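Local atomic coordinates of vanadium-dependent haloperoxidase (Zobellia galactanivorans, PDB entry 4CIT), a protein that acts as a vanadium-dependent iodoperoxidase, probably oxidising iodide with hydrogen peroxide at a bound vanadate. Residues V213-A218 and G440-N445; K238-V243 and I423-A428; F387-D392 and R402-F407. All blocks are in the same frame, centred on the assembly; numbering follows the deposited sequence.

Contact 1: residues V213-A218 and G440-N445; sequences VLDSAA and GTFVVN
Val213 and Leu214 close round the ring of Phe442, and this is the tight part of the contact. The Phe442 ring stretches away from helix 426-446 to reach the loop, with CG anti to the backbone N (chi1 169°). Its CE2 does most of the touching. Val213 CG1 lies 3.9 Å from Phe442 CE2, the two side chains sliding past each other in opposite directions. The carbonyl oxygen Val213 O meets the ring at its edge, near the ring plane, 3.7 Å from Phe442 CE2. That oxygen also accepts a hydrogen bond from Lys446, one turn further along the helix. Leu214 adds CD2, 4.3 Å from Phe442 CE2. Next along the helix, Val443 CG2 packs on Val213 CB at 4.3 Å.

No hydrogen bond crosses between the two segments. Their joint buried surface is 212 Å². The contact is plain structural packing. It lays the long loop between helices 172-175 and 235-253 against the last helix of the largely helical PAP2-type fold. Asp323, on helix 307-335, accepts hydrogen bonds from the backbone N of both Val213 and Leu214, so the same loop is tied to a second helix. Phe220 meets the Phe442 ring at an inclined angle.

The outer side is looser. Asp215 is exposed, and its side chain only brushes the ring: OD2 stands 4.2 Å from Phe442 CZ, obliquely placed. The same side chain also touches Lys446.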
loop_
_atom_site.group_PDB
_atom_site.type_symbol
_atom_site.label_atom_id
_atom_site.label_comp_id
_atom_site.label_asym_id
_atom_site.label_seq_id
_atom_site.Cartn_x
_atom_site.Cartn_y
_atom_site.Cartn_z
ATOM N N VAL A 213 -11.207 5.498 6.705
ATOM C CA VAL A 213 -11.361 5.542 8.185
ATOM C C VAL A 213 -11.148 6.958 8.767
ATOM O O VAL A 213 -11.734 7.382 9.803
ATOM C CB VAL A 213 -10.305 4.592 8.847
ATOM C CG1 VAL A 213 -10.602 4.382 10.294
ATOM C CG2 VAL A 213 -10.207 3.231 8.147
ATOM N N LEU A 214 -10.272 7.737 8.128
ATOM C CA LEU A 214 -9.953 9.076 8.630
ATOM C C LEU A 214 -11.194 9.920 8.643
ATOM O O LEU A 214 -12.081 9.756 7.787
ATOM C CB LEU A 214 -8.963 9.812 7.777
ATOM C CG LEU A 214 -7.635 9.104 7.523
ATOM C CD1 LEU A 214 -6.751 9.937 6.600
ATOM C CD2 LEU A 214 -6.994 8.776 8.833
ATOM N N ASP A 215 -11.248 10.812 9.622
ATOM C CA ASP A 215 -12.303 11.840 9.628
ATOM C C ASP A 215 -12.107 12.889 8.547
ATOM O O ASP A 215 -13.078 13.464 8.005
ATOM C CB ASP A 215 -12.356 12.485 11.002
ATOM C CG ASP A 215 -12.739 11.494 12.091
ATOM O OD1 ASP A 215 -13.677 10.689 11.891
ATOM O OD2 ASP A 215 -12.059 11.516 13.164
ATOM N N SER A 216 -10.834 13.113 8.159
ATOM C CA SER A 216 -10.512 14.003 7.045
ATOM C C SER A 216 -9.127 13.709 6.616
ATOM O O SER A 216 -8.373 13.171 7.391
ATOM C CB SER A 216 -10.615 15.483 7.383
ATOM O OG SER A 216 -9.530 15.887 8.200
ATOM N N ALA A 217 -8.808 14.105 5.389
ATOM C CA ALA A 217 -7.460 13.836 4.861
ATOM C C ALA A 217 -6.330 14.351 5.736
ATOM O O ALA A 217 -5.259 13.789 5.774
ATOM C CB ALA A 217 -7.331 14.358 3.441
ATOM N N ALA A 218 -6.542 15.521 6.323
ATOM C CA ALA A 218 -5.595 16.186 7.193
ATOM C C ALA A 218 -5.547 15.792 8.659
ATOM O O ALA A 218 -4.797 16.409 9.415
ATOM C CB ALA A 218 -5.787 17.746 7.104
ATOM N N GLY A 440 -1.859 4.501 11.881
ATOM C CA GLY A 440 -2.103 3.082 11.911
ATOM C C GLY A 440 -2.688 2.724 13.281
ATOM O O GLY A 440 -3.630 1.901 13.318
ATOM N N THR A 441 -2.229 3.403 14.362
ATOM C CA THR A 441 -2.816 3.263 15.710
ATOM C C THR A 441 -4.267 3.653 15.755
ATOM O O THR A 441 -5.126 2.940 16.334
ATOM C CB THR A 441 -1.951 4.001 16.775
ATOM O OG1 THR A 441 -0.617 3.403 16.712
ATOM C CG2 THR A 441 -2.522 3.851 18.211
ATOM N N PHE A 442 -4.584 4.768 15.124
ATOM C CA PHE A 442 -5.968 5.206 15.060
ATOM C C PHE A 442 -6.843 4.143 14.321
ATOM O O PHE A 442 -7.983 3.835 14.753
ATOM C CB PHE A 442 -6.008 6.548 14.324
ATOM C CG PHE A 442 -7.383 7.031 13.940
ATOM C CD1 PHE A 442 -8.247 7.641 14.895
ATOM C CD2 PHE A 442 -7.779 6.920 12.670
ATOM C CE1 PHE A 442 -9.558 8.012 14.566
ATOM C CE2 PHE A 442 -9.034 7.377 12.295
ATOM C CZ PHE A 442 -9.912 7.902 13.226
ATOM N N VAL A 443 -6.383 3.683 13.159
ATOM C CA VAL A 443 -7.122 2.669 12.377
ATOM C C VAL A 443 -7.334 1.424 13.227
ATOM O O VAL A 443 -8.462 0.906 13.291
ATOM C CB VAL A 443 -6.455 2.331 11.019
ATOM C CG1 VAL A 443 -7.100 1.121 10.359
ATOM C CG2 VAL A 443 -6.395 3.505 10.120
ATOM N N VAL A 444 -6.307 0.955 13.918
ATOM C CA VAL A 444 -6.496 -0.272 14.682
ATOM C C VAL A 444 -7.418 -0.077 15.909
ATOM O O VAL A 444 -8.126 -0.977 16.298
ATOM C CB VAL A 444 -5.192 -0.976 15.058
ATOM C CG1 VAL A 444 -4.458 -1.344 13.817
ATOM C CG2 VAL A 444 -4.348 -0.172 15.939
ATOM N N ASN A 445 -7.469 1.129 16.419
ATOM C CA ASN A 445 -8.295 1.447 17.593
ATOM C C ASN A 445 -9.688 1.715 17.146
ATOM O O ASN A 445 -10.612 1.615 18.006
ATOM C CB ASN A 445 -7.726 2.667 18.365
ATOM C CG ASN A 445 -6.533 2.308 19.210
ATOM O OD1 ASN A 445 -6.394 1.186 19.655
ATOM N ND2 ASN A 445 -5.661 3.282 19.456
#

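Contact 2: residues K238-V243 and I423-A428; sequences KELKEV and IHYRAA. With VO4 (vanadate ion), chain B; VO4 (vanadate ion), chain F; VO4 (vanadate ion), chain D.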
loop_
_atom_site.group_PDB
_atom_site.type_symbol
_atom_site.label_atom_id
_atom_site.label_comp_id
_atom_site.label_asym_id
_atom_site.label_seq_id
_atom_site.Cartn_x
_atom_site.Cartn_y
_atom_site.Cartn_z
ATOM N N LYS A 238 21.566 21.856 8.021
ATOM C CA LYS A 238 22.065 20.690 8.676
ATOM C C LYS A 238 21.556 19.421 8.049
ATOM O O LYS A 238 22.301 18.466 7.860
ATOM C CB LYS A 238 21.870 20.744 10.193
ATOM C CG LYS A 238 22.750 21.886 10.736
ATOM C CD LYS A 238 22.766 21.919 12.256
ATOM C CE LYS A 238 23.547 23.110 12.786
ATOM N NZ LYS A 238 23.163 23.293 14.201
ATOM N N GLU A 239 20.260 19.391 7.784
ATOM C CA GLU A 239 19.697 18.184 7.207
ATOM C C GLU A 239 20.129 17.930 5.745
ATOM O O GLU A 239 20.340 16.811 5.372
ATOM C CB GLU A 239 18.146 18.290 7.263
ATOM C CG GLU A 239 17.711 18.157 8.698
ATOM C CD GLU A 239 16.348 17.616 8.920
ATOM O OE1 GLU A 239 15.635 17.271 7.953
ATOM O OE2 GLU A 239 16.014 17.514 10.152
ATOM N N LEU A 240 20.359 18.983 4.995
ATOM C CA LEU A 240 20.831 18.918 3.604
ATOM C C LEU A 240 22.231 18.379 3.591
ATOM O O LEU A 240 22.613 17.481 2.815
ATOM C CB LEU A 240 20.880 20.371 3.068
ATOM C CG LEU A 240 21.349 20.510 1.645
ATOM C CD1 LEU A 240 20.345 19.839 0.755
ATOM C CD2 LEU A 240 21.512 21.977 1.272
ATOM N N LYS A 241 23.027 18.894 4.542
ATOM C CA LYS A 241 24.399 18.455 4.680
ATOM C C LYS A 241 24.522 17.001 5.070
ATOM O O LYS A 241 25.397 16.299 4.593
ATOM C CB LYS A 241 25.163 19.357 5.665
ATOM C CG LYS A 241 26.678 19.092 5.776
ATOM C CD LYS A 241 27.354 19.681 7.018
ATOM C CE LYS A 241 28.879 19.687 6.902
ATOM N NZ LYS A 241 29.509 18.373 7.213
ATOM N N GLU A 242 23.638 16.509 5.913
ATOM C CA GLU A 242 23.549 15.102 6.229
ATOM C C GLU A 242 23.312 14.206 4.978
ATOM O O GLU A 242 23.979 13.304 4.802
ATOM C CB GLU A 242 22.476 14.883 7.323
ATOM C CG GLU A 242 22.419 13.402 7.645
ATOM C CD GLU A 242 21.317 12.922 8.585
ATOM O OE1 GLU A 242 20.357 13.664 8.861
ATOM O OE2 GLU A 242 21.409 11.714 9.016
ATOM N N VAL A 243 22.325 14.509 4.142
ATOM C CA VAL A 243 22.063 13.851 2.886
ATOM C C VAL A 243 23.304 13.776 2.043
ATOM O O VAL A 243 23.681 12.722 1.516
ATOM C CB VAL A 243 20.863 14.468 2.132
ATOM C CG1 VAL A 243 20.665 13.693 0.813
ATOM C CG2 VAL A 243 19.614 14.301 2.989
ATOM N N ILE A 423 17.336 10.795 -1.273
ATOM C CA ILE A 423 16.130 11.440 -1.769
ATOM C C ILE A 423 15.218 12.073 -0.714
ATOM O O ILE A 423 14.265 12.732 -1.042
ATOM C CB ILE A 423 15.312 10.525 -2.744
ATOM C CG1 ILE A 423 14.645 9.382 -2.007
ATOM C CG2 ILE A 423 16.212 10.121 -3.908
ATOM C CD1 ILE A 423 15.517 8.237 -1.639
ATOM N N HIS A 424 15.462 11.792 0.550
ATOM C CA HIS A 424 14.745 12.414 1.687
ATOM C C HIS A 424 15.676 12.957 2.686
ATOM O O HIS A 424 16.694 12.348 3.011
ATOM C CB HIS A 424 13.768 11.422 2.376
ATOM C CG HIS A 424 12.474 11.211 1.633
ATOM N ND1 HIS A 424 11.535 12.191 1.442
ATOM C CD2 HIS A 424 12.012 10.121 0.961
ATOM C CE1 HIS A 424 10.512 11.693 0.755
ATOM N NE2 HIS A 424 10.783 10.440 0.440
ATOM N N TYR A 425 15.269 14.053 3.315
ATOM C CA TYR A 425 15.946 14.558 4.524
ATOM C C TYR A 425 15.481 13.786 5.773
ATOM O O TYR A 425 14.390 13.181 5.807
ATOM C CB TYR A 425 15.601 16.053 4.754
ATOM C CG TYR A 425 15.718 16.968 3.536
ATOM C CD1 TYR A 425 16.900 17.413 3.079
ATOM C CD2 TYR A 425 14.600 17.293 2.824
ATOM C CE1 TYR A 425 17.002 18.230 1.913
ATOM C CE2 TYR A 425 14.654 18.114 1.700
ATOM C CZ TYR A 425 15.868 18.563 1.224
ATOM O OH TYR A 425 15.800 19.344 0.082
ATOM N N ARG A 426 16.220 13.936 6.869
ATOM C CA ARG A 426 15.859 13.306 8.117
ATOM C C ARG A 426 14.449 13.575 8.567
ATOM O O ARG A 426 13.750 12.627 9.054
ATOM C CB ARG A 426 16.909 13.643 9.222
ATOM C CG ARG A 426 16.587 13.087 10.627
ATOM C CD ARG A 426 17.674 13.564 11.578
ATOM N NE ARG A 426 18.912 12.845 11.285
ATOM C CZ ARG A 426 19.221 11.623 11.715
ATOM N NH1 ARG A 426 18.423 10.975 12.570
ATOM N NH2 ARG A 426 20.383 11.046 11.346
ATOM N N ALA A 427 14.026 14.831 8.535
ATOM C CA ALA A 427 12.667 15.181 9.056
ATOM C C ALA A 427 11.561 14.441 8.340
ATOM O O ALA A 427 10.613 13.916 8.988
ATOM C CB ALA A 427 12.424 16.648 9.028
ATOM N N ALA A 428 11.659 14.343 6.995
ATOM C CA ALA A 428 10.620 13.654 6.210
ATOM C C ALA A 428 10.524 12.189 6.589
ATOM O O ALA A 428 9.425 11.627 6.661
ATOM C CB ALA A 428 10.944 13.776 4.723
HETATM V V VO4 B . 9.540 9.142 -0.751
HETATM O O4 VO4 F . 10.330 9.525 -2.063
HETATM O O2 VO4 D . 9.992 7.882 0.547
HETATM O O HOH W 1 18.882 14.910 6.734
#
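His424, just before helix 426-446, is a vanadate ligand of this PAP2-type fold, and its backbone O meets Val243 of helix 235-253. Val243 CG2 sits 3.5 Å from His424 O, a buried oxygen with no polar partner in the model. His424 NE2 binds vanadium at 2.2 Å. Glu363 accepts from His424 ND1, which probably fixes the rotation of the ring. Arg339, Ser366, His368 and Arg418 hold the vanadate oxygens.

Tyr425 follows at the N-cap position. Leu240 CD1 lies at the edge of its ring, in the ring plane, 3.9 Å from Tyr425 CE1. The two side chains run side by side in the same direction. The hydroxyl goes on to Ile338 O.

Arg426 opens the helix and grips Glu242 side-on, in a two-bond salt bridge. Arg426 NE reaches Glu242 OE1 at 2.9 Å and Arg426 NH2 reaches Glu242 OE2 at 2.6 Å. Carboxylate and guanidinium are almost coplanar, 5° apart. The bend at chi3 (-72°) turns the guanidinium to present this edge. Arg426 NH1 makes a further salt bridge to Glu430. A water accepts from Arg426 N and donates to Glu239 O and Glu242 OE1.

Ala427 completes the contact at the helix start, where the negative charge of Glu239 probably suits the N-terminal end of the helix. Ala427 N donates to Glu239 OE1 at 3.0 Å, meeting it on the syn side, 33° out of the carboxylate plane.

Contact 3: residues F387-D392 and R402-F407; sequences FSFDDD and RSFKSF
Phe389 places its CG between the backbone N and the carbonyl carbon (chi1 67°), and Phe404 keeps its CG beside the backbone N (chi1 -63°). These two torsions bring the rings together on one face of a small antiparallel hairpin. Phe404 CB lies over a face of the Phe389 ring in a CH-pi contact, 4.1 Å from the ring centroid. Phe389 CE2 also approaches Phe404 CD2, with the two rings inclined to each other.

Phe389 and Phe404 are a hydrogen-bonded pair. Phe389 N donates to Phe404 O at 3.0 Å, and Phe404 N donates to Phe389 O at 2.8 Å. Asp391 and Arg402 form the next such pair on the same face, with the Arg402 N bond weak. Thr393 and His291 pair with the Asp391 carboxylate, Glu413 and Glu258 with the Arg402 guanidinium.

Past the strands, Phe407 joins the cluster at the start of helix 407-420. Ser406 caps that helix through Gln409 N. The Phe407 and Phe387 rings are near parallel, 12° apart, but slid so that they barely overlap. Phe407 CZ lies 3.5 Å from Phe387 CD1. Phe407 CD1 lies 3.6 Å from Phe389 CE1. A water accepts from the backbone N of both Phe387 and Phe407. Replacing Phe407 with alanine would probably open a gap between Phe387 and Phe389 and set both rings freer to turn.

On the other face, Ser403 OG donates to Asp390 OD1 at 2.5 Å, from above the carboxylate plane. The apolar ring cluster is thus covered by helices 258-266, 288-302 and 407-420, while the Asp390-Ser403 pair stays on the exposed face.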
loop_
_atom_site.group_PDB
_atom_site.type_symbol
_atom_site.label_atom_id
_atom_site.label_comp_id
_atom_site.label_asym_id
_atom_site.label_seq_id
_atom_site.Cartn_x
_atom_site.Cartn_y
_atom_site.Cartn_z
ATOM N N PHE A 387 7.837 -10.494 15.396
ATOM C CA PHE A 387 7.484 -11.454 14.399
ATOM C C PHE A 387 8.631 -11.518 13.385
ATOM O O PHE A 387 8.812 -10.601 12.549
ATOM C CB PHE A 387 6.169 -11.054 13.677
ATOM C CG PHE A 387 5.619 -12.095 12.797
ATOM C CD1 PHE A 387 6.066 -12.218 11.495
ATOM C CD2 PHE A 387 4.647 -12.971 13.238
ATOM C CE1 PHE A 387 5.594 -13.216 10.661
ATOM C CE2 PHE A 387 4.149 -13.964 12.404
ATOM C CZ PHE A 387 4.619 -14.085 11.113
ATOM N N SER A 388 9.435 -12.569 13.468
ATOM C CA SER A 388 10.576 -12.662 12.576
ATOM C C SER A 388 10.115 -13.235 11.215
ATOM O O SER A 388 9.232 -14.083 11.088
ATOM C CB SER A 388 11.736 -13.446 13.210
ATOM O OG SER A 388 11.343 -14.797 13.266
ATOM N N PHE A 389 10.726 -12.745 10.156
ATOM C CA PHE A 389 10.390 -13.192 8.828
ATOM C C PHE A 389 11.476 -12.928 7.827
ATOM O O PHE A 389 12.364 -12.041 8.019
ATOM C CB PHE A 389 9.017 -12.575 8.331
ATOM C CG PHE A 389 9.025 -11.102 8.118
ATOM C CD1 PHE A 389 8.820 -10.267 9.178
ATOM C CD2 PHE A 389 9.233 -10.546 6.828
ATOM C CE1 PHE A 389 8.876 -8.861 9.015
ATOM C CE2 PHE A 389 9.234 -9.187 6.654
ATOM C CZ PHE A 389 9.040 -8.339 7.739
ATOM N N ASP A 390 11.479 -13.783 6.792
ATOM C CA ASP A 390 12.306 -13.596 5.585
ATOM C C ASP A 390 11.488 -12.940 4.530
ATOM O O ASP A 390 10.442 -13.499 4.088
ATOM C CB ASP A 390 12.801 -14.947 5.114
ATOM C CG ASP A 390 13.772 -15.591 6.113
ATOM O OD1 ASP A 390 14.469 -14.897 6.868
ATOM O OD2 ASP A 390 13.789 -16.845 6.195
ATOM N N ASP A 391 11.946 -11.783 4.063
ATOM C CA ASP A 391 11.199 -11.000 3.082
ATOM C C ASP A 391 11.708 -11.340 1.692
ATOM O O ASP A 391 12.788 -10.808 1.309
ATOM C CB ASP A 391 11.334 -9.495 3.361
ATOM C CG ASP A 391 10.641 -8.606 2.333
ATOM O OD1 ASP A 391 10.031 -9.152 1.348
ATOM O OD2 ASP A 391 10.651 -7.372 2.535
ATOM N N ASP A 392 11.053 -12.221 0.987
ATOM C CA ASP A 392 11.374 -12.582 -0.417
ATOM C C ASP A 392 10.510 -11.872 -1.454
ATOM O O ASP A 392 10.464 -12.270 -2.634
ATOM C CB ASP A 392 11.287 -14.095 -0.640
ATOM C CG ASP A 392 9.867 -14.635 -0.596
ATOM O OD1 ASP A 392 8.986 -13.918 -0.097
ATOM O OD2 ASP A 392 9.691 -15.870 -0.932
ATOM N N ARG A 402 15.920 -10.405 2.310
ATOM C CA ARG A 402 16.422 -9.803 3.572
ATOM C C ARG A 402 15.557 -10.271 4.704
ATOM O O ARG A 402 14.345 -10.496 4.490
ATOM C CB ARG A 402 16.470 -8.253 3.518
ATOM C CG ARG A 402 17.385 -7.624 2.463
ATOM C CD ARG A 402 17.498 -6.113 2.551
ATOM N NE ARG A 402 17.960 -5.592 3.808
ATOM C CZ ARG A 402 19.248 -5.618 4.225
ATOM N NH1 ARG A 402 20.230 -6.080 3.424
ATOM N NH2 ARG A 402 19.583 -5.132 5.410
ATOM N N SER A 403 16.174 -10.485 5.872
ATOM C CA SER A 403 15.503 -11.076 7.047
ATOM C C SER A 403 15.264 -9.984 8.069
ATOM O O SER A 403 16.082 -9.073 8.174
ATOM C CB SER A 403 16.389 -12.186 7.586
ATOM O OG SER A 403 16.335 -13.250 6.566
ATOM N N PHE A 404 14.190 -10.113 8.843
ATOM C CA PHE A 404 13.818 -9.136 9.841
ATOM C C PHE A 404 13.359 -9.770 11.112
ATOM O O PHE A 404 12.853 -10.909 11.115
ATOM C CB PHE A 404 12.650 -8.243 9.277
ATOM C CG PHE A 404 13.083 -7.478 8.086
ATOM C CD1 PHE A 404 13.840 -6.348 8.228
ATOM C CD2 PHE A 404 12.792 -7.905 6.829
ATOM C CE1 PHE A 404 14.297 -5.642 7.086
ATOM C CE2 PHE A 404 13.192 -7.164 5.704
ATOM C CZ PHE A 404 13.974 -6.017 5.856
ATOM N N LYS A 405 13.578 -9.073 12.229
ATOM C CA LYS A 405 13.198 -9.648 13.510
ATOM C C LYS A 405 11.790 -9.253 13.897
ATOM O O LYS A 405 11.205 -9.827 14.897
ATOM C CB LYS A 405 14.139 -9.211 14.611
ATOM C CG LYS A 405 15.593 -9.530 14.286
ATOM C CD LYS A 405 16.461 -9.551 15.553
ATOM C CE LYS A 405 17.919 -9.867 15.207
ATOM N NZ LYS A 405 18.020 -11.240 14.619
ATOM N N SER A 406 11.250 -8.242 13.226
ATOM C CA SER A 406 9.899 -7.712 13.525
ATOM C C SER A 406 9.366 -6.840 12.360
ATOM O O SER A 406 10.196 -6.333 11.560
ATOM C CB SER A 406 9.958 -6.871 14.825
ATOM O OG SER A 406 10.636 -5.637 14.632
ATOM N N PHE A 407 8.055 -6.599 12.320
ATOM C CA PHE A 407 7.565 -5.614 11.356
ATOM C C PHE A 407 8.140 -4.233 11.600
ATOM O O PHE A 407 8.447 -3.509 10.615
ATOM C CB PHE A 407 6.062 -5.542 11.349
ATOM C CG PHE A 407 5.409 -6.887 11.173
ATOM C CD1 PHE A 407 5.590 -7.635 10.010
ATOM C CD2 PHE A 407 4.625 -7.409 12.189
ATOM C CE1 PHE A 407 4.954 -8.853 9.859
ATOM C CE2 PHE A 407 4.011 -8.637 12.045
ATOM C CZ PHE A 407 4.184 -9.345 10.859
HETATM O O HOH W 2 6.650 -7.908 14.676
#

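In the fold
Contacts 1 and 2 share helix 426-446. Contact 2 lies at its start, beside the vanadate, and contact 1 near its end. Their centres are about 28 Å apart. Contact 3, the hairpin of strands 389-391 and 402-404, lies about 26 Å from contact 1 and about 27 Å from contact 2, centre to centre. None of the three touches another. Along the chain they nest: 213-218 and 440-445 enclose contact 2, which in turn encloses contact 3. Contacts 1 and 2 hold the loop at 213-218 and helix 235-253 against the two ends of helix 426-446. Contact 3 is a local hairpin just before helix 407-420. Of the three, contact 2 alone includes a vanadate ligand.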